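Local coordinates for transcription termination factor NusA (Planctomyces limnophilus, PDB 4MTN), which probably takes part in both transcription termination and antitermination, binding the core of RNA polymerase and the nascent RNA, at residues 210-215 with 220-225; 231-236 with 245-250. All blocks are in the same frame, centred on the assembly; numbering follows the deposited sequence.

Interaction 1 of 2, residues 210-215 with 220-225; sequences VAVSCA and DPVGAC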
ATOM      1  N   VAL A 210      15.434   5.597  -2.751  1.00 42.82           N
ATOM      2  CA  VAL A 210      15.548   4.313  -3.437  1.00 38.01           C
ATOM      3  C   VAL A 210      16.844   3.590  -3.089  1.00 38.22           C
ATOM      4  O   VAL A 210      17.935   4.114  -3.311  1.00 43.64           O
ATOM      5  CB  VAL A 210      15.487   4.483  -4.968  1.00 39.24           C
ATOM      6  CG1 VAL A 210      15.425   3.122  -5.652  1.00 37.49           C
ATOM      7  CG2 VAL A 210      14.302   5.349  -5.366  1.00 39.27           C
ATOM      8  N   ALA A 211      16.721   2.382  -2.548  1.00 39.68           N
ATOM      9  CA  ALA A 211      17.887   1.564  -2.233  1.00 39.70           C
ATOM     10  C   ALA A 211      18.056   0.457  -3.269  1.00 40.58           C
ATOM     11  O   ALA A 211      17.168  -0.378  -3.446  1.00 37.89           O
ATOM     12  CB  ALA A 211      17.765   0.977  -0.838  1.00 39.52           C
ATOM     13  N   VAL A 212      19.201   0.452  -3.945  1.00 40.89           N
ATOM     14  CA  VAL A 212      19.453  -0.496  -5.027  1.00 38.89           C
ATOM     15  C   VAL A 212      20.689  -1.356  -4.764  1.00 43.16           C
ATOM     16  O   VAL A 212      21.540  -1.007  -3.946  1.00 45.42           O
ATOM     17  CB  VAL A 212      19.631   0.229  -6.375  1.00 38.85           C
ATOM     18  CG1 VAL A 212      18.359   0.975  -6.751  1.00 34.78           C
ATOM     19  CG2 VAL A 212      20.816   1.183  -6.314  1.00 37.13           C
ATOM     20  N   SER A 213      20.778  -2.483  -5.463  1.00 45.94           N
ATOM     21  CA  SER A 213      21.912  -3.389  -5.318  1.00 46.21           C
ATOM     22  C   SER A 213      22.183  -4.150  -6.611  1.00 44.98           C
ATOM     23  O   SER A 213      21.338  -4.196  -7.506  1.00 40.43           O
ATOM     24  CB  SER A 213      21.671  -4.376  -4.176  1.00 47.29           C
ATOM     25  OG  SER A 213      20.718  -5.357  -4.546  1.00 49.18           O
ATOM     26  N   CYS A 214      23.371  -4.740  -6.704  1.00 43.55           N
ATOM     27  CA  CYS A 214      23.746  -5.534  -7.869  1.00 44.25           C
ATOM     28  C   CYS A 214      24.414  -6.838  -7.449  1.00 53.30           C
ATOM     29  O   CYS A 214      25.146  -6.879  -6.459  1.00 53.31           O
ATOM     30  CB  CYS A 214      24.676  -4.739  -8.784  1.00 44.15           C
ATOM     31  SG  CYS A 214      25.157  -5.619 -10.288  1.00 61.04           S
ATOM     32  N   ALA A 215      24.157  -7.900  -8.209  1.00 52.32           N
ATOM     33  CA  ALA A 215      24.741  -9.209  -7.933  1.00 60.47           C
ATOM     34  C   ALA A 215      26.259  -9.164  -8.059  1.00 65.25           C
ATOM     35  O   ALA A 215      26.980  -9.763  -7.259  1.00 65.87           O
ATOM     36  CB  ALA A 215      24.162 -10.257  -8.869  1.00 62.21           C
ATOM     37  N   ASP A 220      28.962  -0.818  -9.378  1.00 53.07           N
ATOM     38  CA  ASP A 220      28.332   0.172  -8.515  1.00 52.89           C
ATOM     39  C   ASP A 220      26.878   0.373  -8.931  1.00 47.85           C
ATOM     40  O   ASP A 220      26.603   0.939  -9.989  1.00 48.13           O
ATOM     41  CB  ASP A 220      29.102   1.494  -8.570  1.00 56.54           C
ATOM     42  CG  ASP A 220      28.374   2.628  -7.874  1.00 63.41           C
ATOM     43  OD1 ASP A 220      27.702   2.379  -6.850  1.00 71.60           O
ATOM     44  OD2 ASP A 220      28.480   3.774  -8.354  1.00 62.23           O
ATOM     45  N   PRO A 221      25.940  -0.088  -8.090  1.00 43.17           N
ATOM     46  CA  PRO A 221      24.510  -0.084  -8.422  1.00 41.55           C
ATOM     47  C   PRO A 221      23.923   1.322  -8.529  1.00 41.13           C
ATOM     48  O   PRO A 221      23.071   1.564  -9.385  1.00 39.06           O
ATOM     49  CB  PRO A 221      23.879  -0.854  -7.258  1.00 40.97           C
ATOM     50  CG  PRO A 221      24.826  -0.667  -6.125  1.00 44.22           C
ATOM     51  CD  PRO A 221      26.195  -0.614  -6.737  1.00 43.84           C
ATOM     52  N   VAL A 222      24.377   2.234  -7.677  1.00 35.32           N
ATOM     53  CA  VAL A 222      23.894   3.608  -7.716  1.00 35.06           C
ATOM     54  C   VAL A 222      24.344   4.294  -8.999  1.00 35.67           C
ATOM     55  O   VAL A 222      23.537   4.894  -9.709  1.00 38.31           O
ATOM     56  CB  VAL A 222      24.387   4.421  -6.505  1.00 38.56           C
ATOM     57  CG1 VAL A 222      23.881   5.852  -6.589  1.00 38.39           C
ATOM     58  CG2 VAL A 222      23.935   3.769  -5.211  1.00 38.87           C
ATOM     59  N   GLY A 223      25.638   4.186  -9.293  1.00 39.73           N
ATOM     60  CA  GLY A 223      26.215   4.794 -10.479  1.00 38.56           C
ATOM     61  C   GLY A 223      25.588   4.301 -11.768  1.00 37.18           C
ATOM     62  O   GLY A 223      25.537   5.029 -12.759  1.00 41.34           O
ATOM     63  N   ALA A 224      25.109   3.061 -11.752  1.00 36.64           N
ATOM     64  CA  ALA A 224      24.435   2.484 -12.908  1.00 43.86           C
ATOM     65  C   ALA A 224      23.083   3.154 -13.132  1.00 41.29           C
ATOM     66  O   ALA A 224      22.670   3.374 -14.271  1.00 46.48           O
ATOM     67  CB  ALA A 224      24.264   0.984 -12.730  1.00 38.07           C
ATOM     68  N   CYS A 225      22.397   3.477 -12.040  1.00 34.16           N
ATOM     69  CA  CYS A 225      21.111   4.162 -12.117  1.00 43.47           C
ATOM     70  C   CYS A 225      21.291   5.621 -12.516  1.00 41.69           C
ATOM     71  O   CYS A 225      20.496   6.170 -13.278  1.00 43.22           O
ATOM     72  CB  CYS A 225      20.371   4.074 -10.782  1.00 38.11           C
ATOM     73  SG  CYS A 225      19.911   2.397 -10.293  1.00 43.28           S
TER

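Interaction 2 of 2, residues 231-236 with 245-250; sequences ARIRNV and IEVVRW. With SO4 (sulfate ion), chain B; SO4 (sulfate ion), chain C.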
ATOM      1  N   ALA A 231      19.871  12.001 -15.802  1.00 41.21           N
ATOM      2  CA  ALA A 231      18.704  12.493 -16.530  1.00 41.05           C
ATOM      3  C   ALA A 231      17.509  11.543 -16.457  1.00 47.39           C
ATOM      4  O   ALA A 231      16.365  11.986 -16.369  1.00 52.76           O
ATOM      5  CB  ALA A 231      19.074  12.758 -17.982  1.00 40.92           C
ATOM      6  N   ARG A 232      17.775  10.241 -16.502  1.00 45.73           N
ATOM      7  CA  ARG A 232      16.708   9.244 -16.488  1.00 45.04           C
ATOM      8  C   ARG A 232      15.960   9.243 -15.160  1.00 43.34           C
ATOM      9  O   ARG A 232      14.743   9.055 -15.120  1.00 43.07           O
ATOM     10  CB  ARG A 232      17.271   7.850 -16.771  1.00 42.43           C
ATOM     11  CG  ARG A 232      17.870   7.690 -18.159  1.00 41.61           C
ATOM     12  CD  ARG A 232      18.642   6.388 -18.268  1.00 37.16           C
ATOM     13  NE  ARG A 232      19.553   6.216 -17.141  1.00 37.66           N
ATOM     14  CZ  ARG A 232      20.380   5.188 -16.997  1.00 41.15           C
ATOM     15  NH1 ARG A 232      20.421   4.230 -17.913  1.00 43.10           N
ATOM     16  NH2 ARG A 232      21.170   5.117 -15.933  1.00 38.42           N
ATOM     17  N   ILE A 233      16.694   9.452 -14.072  1.00 44.05           N
ATOM     18  CA  ILE A 233      16.095   9.528 -12.746  1.00 48.57           C
ATOM     19  C   ILE A 233      15.195  10.759 -12.637  1.00 51.13           C
ATOM     20  O   ILE A 233      14.101  10.692 -12.076  1.00 47.68           O
ATOM     21  CB  ILE A 233      17.173   9.564 -11.645  1.00 40.21           C
ATOM     22  CG1 ILE A 233      17.923   8.232 -11.600  1.00 39.75           C
ATOM     23  CG2 ILE A 233      16.557   9.864 -10.291  1.00 40.65           C
ATOM     24  CD1 ILE A 233      19.062   8.204 -10.606  1.00 40.64           C
ATOM     25  N   ARG A 234      15.655  11.877 -13.194  1.00 49.19           N
ATOM     26  CA  ARG A 234      14.871  13.107 -13.182  1.00 51.27           C
ATOM     27  C   ARG A 234      13.639  12.994 -14.076  1.00 52.17           C
ATOM     28  O   ARG A 234      12.612  13.614 -13.803  1.00 58.81           O
ATOM     29  CB  ARG A 234      15.723  14.299 -13.618  1.00 51.50           C
ATOM     30  CG  ARG A 234      16.714  14.775 -12.568  1.00 56.82           C
ATOM     31  CD  ARG A 234      17.287  16.131 -12.940  1.00 65.11           C
ATOM     32  NE  ARG A 234      17.640  16.193 -14.355  1.00 70.79           N
ATOM     33  CZ  ARG A 234      18.799  15.777 -14.854  1.00 76.46           C
ATOM     34  NH1 ARG A 234      19.726  15.269 -14.052  1.00 75.81           N
ATOM     35  NH2 ARG A 234      19.030  15.869 -16.157  1.00 79.91           N
ATOM     36  N   ASN A 235      13.748  12.208 -15.145  1.00 49.31           N
ATOM     37  CA  ASN A 235      12.616  11.968 -16.035  1.00 54.18           C
ATOM     38  C   ASN A 235      11.449  11.336 -15.287  1.00 54.29           C
ATOM     39  O   ASN A 235      10.293  11.705 -15.490  1.00 49.94           O
ATOM     40  CB  ASN A 235      13.026  11.077 -17.210  1.00 60.25           C
ATOM     41  CG  ASN A 235      13.824  11.824 -18.261  1.00 73.30           C
ATOM     42  OD1 ASN A 235      13.722  13.045 -18.383  1.00 79.87           O
ATOM     43  ND2 ASN A 235      14.620  11.091 -19.033  1.00 79.11           N
ATOM     44  N   VAL A 236      11.765  10.383 -14.416  1.00 40.08           N
ATOM     45  CA  VAL A 236      10.763   9.754 -13.566  1.00 40.10           C
ATOM     46  C   VAL A 236      10.183  10.786 -12.605  1.00 50.72           C
ATOM     47  O   VAL A 236       8.975  10.818 -12.363  1.00 49.96           O
ATOM     48  CB  VAL A 236      11.359   8.570 -12.773  1.00 44.51           C
ATOM     49  CG1 VAL A 236      10.346   8.016 -11.784  1.00 45.13           C
ATOM     50  CG2 VAL A 236      11.830   7.480 -13.722  1.00 38.74           C
ATOM     51  N   ILE A 245      13.964  12.408  -6.180  1.00 43.06           N
ATOM     52  CA  ILE A 245      14.320  10.996  -6.103  1.00 42.15           C
ATOM     53  C   ILE A 245      15.782  10.791  -5.711  1.00 42.39           C
ATOM     54  O   ILE A 245      16.694  11.196  -6.434  1.00 42.66           O
ATOM     55  CB  ILE A 245      14.054  10.282  -7.440  1.00 41.78           C
ATOM     56  CG1 ILE A 245      12.576  10.405  -7.818  1.00 46.36           C
ATOM     57  CG2 ILE A 245      14.464   8.822  -7.356  1.00 42.22           C
ATOM     58  CD1 ILE A 245      12.221   9.730  -9.121  1.00 51.41           C
ATOM     59  N   GLU A 246      15.993  10.161  -4.560  1.00 42.42           N
ATOM     60  CA  GLU A 246      17.338   9.850  -4.085  1.00 53.02           C
ATOM     61  C   GLU A 246      17.628   8.361  -4.219  1.00 49.44           C
ATOM     62  O   GLU A 246      16.947   7.533  -3.617  1.00 41.81           O
ATOM     63  CB  GLU A 246      17.513  10.279  -2.627  1.00 57.16           C
ATOM     64  CG  GLU A 246      17.119  11.714  -2.334  1.00 66.30           C
ATOM     65  CD  GLU A 246      17.160  12.029  -0.851  1.00 75.79           C
ATOM     66  OE1 GLU A 246      17.637  11.175  -0.075  1.00 78.33           O
ATOM     67  OE2 GLU A 246      16.712  13.127  -0.462  1.00 79.81           O
ATOM     68  N   VAL A 247      18.642   8.021  -5.008  1.00 49.65           N
ATOM     69  CA  VAL A 247      19.046   6.630  -5.159  1.00 46.47           C
ATOM     70  C   VAL A 247      20.289   6.346  -4.326  1.00 45.83           C
ATOM     71  O   VAL A 247      21.336   6.960  -4.530  1.00 43.44           O
ATOM     72  CB  VAL A 247      19.326   6.272  -6.629  1.00 41.27           C
ATOM     73  CG1 VAL A 247      19.747   4.817  -6.745  1.00 41.10           C
ATOM     74  CG2 VAL A 247      18.100   6.545  -7.481  1.00 40.54           C
ATOM     75  N   VAL A 248      20.167   5.419  -3.382  1.00 45.44           N
ATOM     76  CA  VAL A 248      21.295   5.048  -2.537  1.00 46.26           C
ATOM     77  C   VAL A 248      21.616   3.563  -2.663  1.00 47.40           C
ATOM     78  O   VAL A 248      20.916   2.821  -3.353  1.00 42.99           O
ATOM     79  CB  VAL A 248      21.024   5.386  -1.061  1.00 47.02           C
ATOM     80  CG1 VAL A 248      20.874   6.890  -0.883  1.00 48.30           C
ATOM     81  CG2 VAL A 248      19.784   4.659  -0.570  1.00 43.63           C
ATOM     82  N   ARG A 249      22.673   3.132  -1.983  1.00 48.26           N
ATOM     83  CA  ARG A 249      23.132   1.753  -2.087  1.00 54.89           C
ATOM     84  C   ARG A 249      22.542   0.889  -0.980  1.00 54.25           C
ATOM     85  O   ARG A 249      22.605   1.243   0.198  1.00 45.98           O
ATOM     86  CB  ARG A 249      24.661   1.693  -2.044  1.00 60.35           C
ATOM     87  CG  ARG A 249      25.239   0.324  -2.367  1.00 68.54           C
ATOM     88  CD  ARG A 249      26.720   0.251  -2.025  1.00 75.51           C
ATOM     89  NE  ARG A 249      27.519   1.188  -2.812  1.00 79.45           N
ATOM     90  CZ  ARG A 249      28.299   0.836  -3.829  1.00 80.02           C
ATOM     91  NH1 ARG A 249      28.391  -0.439  -4.187  1.00 78.96           N
ATOM     92  NH2 ARG A 249      28.990   1.757  -4.487  1.00 78.91           N
ATOM     93  N   TRP A 250      21.966  -0.244  -1.365  1.00 53.49           N
ATOM     94  CA  TRP A 250      21.428  -1.191  -0.397  1.00 50.01           C
ATOM     95  C   TRP A 250      22.539  -2.034   0.219  1.00 49.65           C
ATOM     96  O   TRP A 250      23.503  -2.397  -0.454  1.00 55.18           O
ATOM     97  CB  TRP A 250      20.384  -2.102  -1.047  1.00 52.76           C
ATOM     98  CG  TRP A 250      19.992  -3.264  -0.180  1.00 57.73           C
ATOM     99  CD1 TRP A 250      20.522  -4.521  -0.205  1.00 59.83           C
ATOM    100  CD2 TRP A 250      18.995  -3.270   0.850  1.00 59.16           C
ATOM    101  NE1 TRP A 250      19.915  -5.311   0.741  1.00 60.97           N
ATOM    102  CE2 TRP A 250      18.973  -4.566   1.402  1.00 62.18           C
ATOM    103  CE3 TRP A 250      18.116  -2.307   1.355  1.00 59.64           C
ATOM    104  CZ2 TRP A 250      18.108  -4.924   2.434  1.00 62.91           C
ATOM    105  CZ3 TRP A 250      17.258  -2.664   2.380  1.00 59.83           C
ATOM    106  CH2 TRP A 250      17.261  -3.961   2.908  1.00 61.29           C
TER
HETATM  107  S   SO4 B 501      21.236   9.501 -17.898  1.00 55.07           S
HETATM  108  O1  SO4 B 501      20.541   8.926 -16.752  1.00 59.32           O
HETATM  109  O2  SO4 B 501      20.282   9.744 -18.977  1.00 53.42           O
HETATM  110  O3  SO4 B 501      21.858  10.761 -17.502  1.00 50.87           O
HETATM  111  O4  SO4 B 501      22.265   8.574 -18.360  1.00 57.85           O
HETATM  112  S   SO4 C 502      19.077  16.770 -19.389  0.50 77.30           S
HETATM  113  O1  SO4 C 502      19.889  16.934 -18.187  0.50 75.92           O
HETATM  114  O2  SO4 C 502      17.701  16.465 -19.009  0.50 73.40           O
HETATM  115  O3  SO4 C 502      19.105  18.005 -20.167  0.50 78.59           O
HETATM  116  O4  SO4 C 502      19.616  15.679 -20.195  0.50 76.43           O

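Interaction 1 of 2, residues 210-215 with 220-225
P221, the first residue of helix 221-226, sets CB and CG of its ring against the backbone of strand 207-214: its CB lies 3.7 Å from S213 CA and 4.2 Å from C214 CB. The ring therefore meets the backbone at S213 rather than the S213 side chain, whose CB is directed away from the helix. The strand and helix segments run at 109° to each other, their axes 7.8 Å apart at closest approach. V212 points toward the helix. With chi1 at -62°, its CG2 lies between the backbone N and the carbonyl carbon, 3.8 Å from P221 CB and 4.2 Å from V222 CG2, while CG1, anti to the carbonyl carbon, reaches C225 SG at 4.1 Å. No hydrogen bond crosses the interface. D220 is the N-cap: OD2 accepts a weak bond from G223 N (3.0 Å) and OD1 another from V222 N, and the carboxylate also forms a salt bridge with R249. The contact packs the first helix after the middle strand onto the three-stranded KH-domain sheet; V212 also touches V247 of strand 244-249 on one flank, and C214 and C225 both touch I195 of strand 195-203 on the other.

Interaction 2 of 2, residues 231-236 with 245-250
I233 and I245 mark the closest backbone approach, their CA atoms 7.0 Å apart, where the segment of helix 231-239 meets that of strand 244-249 at 135° with an axis separation of 9.2 Å. No hydrogen bond joins the segments; side chains do the work. I233 spreads its two branches along the strand: with CG1 anti to the carbonyl carbon (chi1 -67°), CG2 falls anti to the backbone N, 3.8 Å from I245 CG2, and CD1, at the end of the CG1 branch, reaches V247 CG2 at 3.7 Å. I245 CD1 lies against the helix, 3.6 Å from I233 O and 3.7 Å from V236 CG1; the I245 and V236 side chains cross at about a right angle.

The helix start grips a sulfate ion, probably from the crystallisation liquor, with backbone bonds from A231 N to O3 (2.9 Å) and R232 N to O1 (3.1 Å, 168°). R232 bends at chi3, bringing NE to the same O1 in a weak bond, with O4 over one face of its guanidinium. The group also pairs with E189 and donates to A224 O. With a leucine in place of R232, E189 would probably lose its charge partner and the anion its guanidinium. Sulfate is also held by V228 N and R229 N in the preceding turn, the GXXG loop expected of a KH domain, and probably marks where RNA backbone would bind.

How the interactions relate
Interactions 1 and 2 have centres 10 Å apart and come in series along the chain, the first closing before the second opens. Both lie within the NusA-like KH domain range and rest on the same three-stranded sheet: strands 207-214 and 244-249 run parallel as neighbours, joined by probable backbone hydrogen bonds from V210 to E246 and V248. Consecutive helices 221-226 and 231-239 thus pack on adjacent strands, with R249 touching P221 to connect the two contacts directly. That parallel pair, with both helices between its strands in the chain, fits a type II KH fold. Together the contacts pack both helices against the sheet on either side of the turn through V228 and R229, which probably faces RNA.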